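PDB 3IT8: 2L protein from Yaba-like disease virus, which probably binds and inhibits tumour necrosis factor of the host, using an MHC class I-like fold with an Ig-like domain. Local coordinates for residues L200-N205 with P279-F284. Numbering follows the deposited sequence.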
loop_
_atom_site.group_PDB
_atom_site.type_symbol
_atom_site.label_atom_id
_atom_site.label_comp_id
_atom_site.label_asym_id
_atom_site.label_seq_id
_atom_site.Cartn_x
_atom_site.Cartn_y
_atom_site.Cartn_z
ATOM N N LEU D 200 9.875 -36.746 -31.967
ATOM C CA LEU D 200 8.764 -36.756 -31.028
ATOM C C LEU D 200 7.523 -36.170 -31.672
ATOM O O LEU D 200 7.588 -35.157 -32.367
ATOM C CB LEU D 200 9.133 -35.982 -29.766
ATOM C CG LEU D 200 10.004 -36.820 -28.834
ATOM C CD1 LEU D 200 10.591 -35.967 -27.738
ATOM C CD2 LEU D 200 9.154 -37.938 -28.257
ATOM N N GLU D 201 6.392 -36.822 -31.448
ATOM C CA GLU D 201 5.143 -36.379 -32.025
ATOM C C GLU D 201 4.064 -36.263 -30.969
ATOM O O GLU D 201 3.636 -37.266 -30.389
ATOM C CB GLU D 201 4.696 -37.365 -33.092
ATOM C CG GLU D 201 3.416 -36.974 -33.775
ATOM C CD GLU D 201 2.949 -38.036 -34.737
ATOM O OE1 GLU D 201 3.736 -38.403 -35.634
ATOM O OE2 GLU D 201 1.799 -38.508 -34.594
ATOM N N CYS D 202 3.622 -35.031 -30.731
ATOM C CA CYS D 202 2.577 -34.743 -29.757
ATOM C C CYS D 202 1.280 -34.651 -30.541
ATOM O O CYS D 202 1.180 -33.846 -31.452
ATOM C CB CYS D 202 2.863 -33.406 -29.079
ATOM S SG CYS D 202 1.927 -33.063 -27.563
ATOM N N THR D 203 0.298 -35.486 -30.222
ATOM C CA THR D 203 -0.966 -35.413 -30.940
ATOM C C THR D 203 -2.108 -35.163 -29.972
ATOM O O THR D 203 -2.299 -35.893 -28.991
ATOM C CB THR D 203 -1.264 -36.692 -31.727
ATOM O OG1 THR D 203 -2.244 -37.457 -31.023
ATOM C CG2 THR D 203 -0.009 -37.520 -31.906
ATOM N N VAL D 204 -2.861 -34.111 -30.264
ATOM C CA VAL D 204 -3.995 -33.704 -29.447
ATOM C C VAL D 204 -5.269 -34.031 -30.226
ATOM O O VAL D 204 -5.474 -33.537 -31.323
ATOM C CB VAL D 204 -3.902 -32.186 -29.134
ATOM C CG1 VAL D 204 -4.931 -31.802 -28.077
ATOM C CG2 VAL D 204 -2.493 -31.847 -28.669
ATOM N N ASN D 205 -6.123 -34.863 -29.642
ATOM C CA ASN D 205 -7.333 -35.299 -30.319
ATOM C C ASN D 205 -8.653 -34.701 -29.899
ATOM O O ASN D 205 -9.031 -34.709 -28.719
ATOM C CB ASN D 205 -7.441 -36.816 -30.237
ATOM C CG ASN D 205 -6.322 -37.499 -30.962
ATOM O OD1 ASN D 205 -6.091 -37.234 -32.141
ATOM N ND2 ASN D 205 -5.606 -38.380 -30.265
ATOM N N PRO D 279 12.688 -33.562 -24.686
ATOM C CA PRO D 279 11.536 -32.720 -24.387
ATOM C C PRO D 279 10.295 -33.491 -23.985
ATOM O O PRO D 279 10.142 -34.681 -24.284
ATOM C CB PRO D 279 11.337 -31.948 -25.685
ATOM C CG PRO D 279 11.696 -32.961 -26.705
ATOM C CD PRO D 279 12.969 -33.548 -26.132
ATOM N N VAL D 280 9.430 -32.778 -23.277
ATOM C CA VAL D 280 8.154 -33.278 -22.823
ATOM C C VAL D 280 7.168 -32.312 -23.499
ATOM O O VAL D 280 7.494 -31.147 -23.745
ATOM C CB VAL D 280 8.056 -33.191 -21.300
ATOM C CG1 VAL D 280 8.181 -31.756 -20.843
ATOM C CG2 VAL D 280 6.760 -33.765 -20.857
ATOM N N CYS D 281 5.978 -32.781 -23.832
ATOM C CA CYS D 281 5.028 -31.917 -24.507
ATOM C C CYS D 281 4.076 -31.216 -23.541
ATOM O O CYS D 281 3.383 -31.870 -22.758
ATOM C CB CYS D 281 4.222 -32.732 -25.529
ATOM S SG CYS D 281 3.111 -31.733 -26.571
ATOM N N VAL D 282 4.054 -29.882 -23.587
ATOM C CA VAL D 282 3.142 -29.105 -22.748
ATOM C C VAL D 282 2.055 -28.543 -23.659
ATOM O O VAL D 282 2.342 -27.777 -24.574
ATOM C CB VAL D 282 3.838 -27.932 -22.045
ATOM C CG1 VAL D 282 2.888 -27.324 -21.033
ATOM C CG2 VAL D 282 5.110 -28.406 -21.352
ATOM N N VAL D 283 0.811 -28.932 -23.399
ATOM C CA VAL D 283 -0.337 -28.508 -24.197
ATOM C C VAL D 283 -1.180 -27.426 -23.548
ATOM O O VAL D 283 -1.694 -27.619 -22.445
ATOM C CB VAL D 283 -1.240 -29.711 -24.487
ATOM C CG1 VAL D 283 -2.550 -29.260 -25.087
ATOM C CG2 VAL D 283 -0.517 -30.666 -25.416
ATOM N N PHE D 284 -1.325 -26.293 -24.237
ATOM C CA PHE D 284 -2.126 -25.185 -23.726
ATOM C C PHE D 284 -3.457 -25.122 -24.452
ATOM O O PHE D 284 -3.507 -24.932 -25.661
ATOM C CB PHE D 284 -1.391 -23.868 -23.899
ATOM C CG PHE D 284 -0.131 -23.781 -23.111
ATOM C CD1 PHE D 284 1.067 -24.236 -23.641
ATOM C CD2 PHE D 284 -0.134 -23.233 -21.826
ATOM C CE1 PHE D 284 2.250 -24.146 -22.905
ATOM C CE2 PHE D 284 1.047 -23.137 -21.075
ATOM C CZ PHE D 284 2.241 -23.594 -21.618
#
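Strands 200-205 and 279-284 run nearly parallel around Cys202 and Cys281, at 19° with their axes 8.3 Å apart, and face each other from separate sheets. They come nearest at the two cysteines, whose CA atoms are 6.4 Å apart. Here Cys202 SG and Cys281 SG form a disulfide of 2.0 Å. Both CB atoms point at the partner strand. Each sulfur is anti to its own backbone N (chi1 -165° for Cys202), beside the carbonyl carbon. The bridge is a left-handed twist, with a C-S-S-C torsion of -90°. On one side of it, Leu200 CD1 reaches the Pro279 ring at CG, 3.4 Å away, and the two side chains meet at a slant. On the other side, Val204 CG2 and Val283 CG2 touch at 4.0 Å. This methyl of Val283 also lies 4.0 Å from Cys202 SG, so it borders the bridge directly. The touching side chains are apolar, and all six residues are buried. It is the classic core of an immunoglobulin sandwich, with the disulfide joining the B and F strands. Trp216 of strand 213-218 touches Cys202 and Pro279. Strand 200-205 pairs with strands 185-189 and 263-271, while 279-284 lies between 213-218 and 291-293.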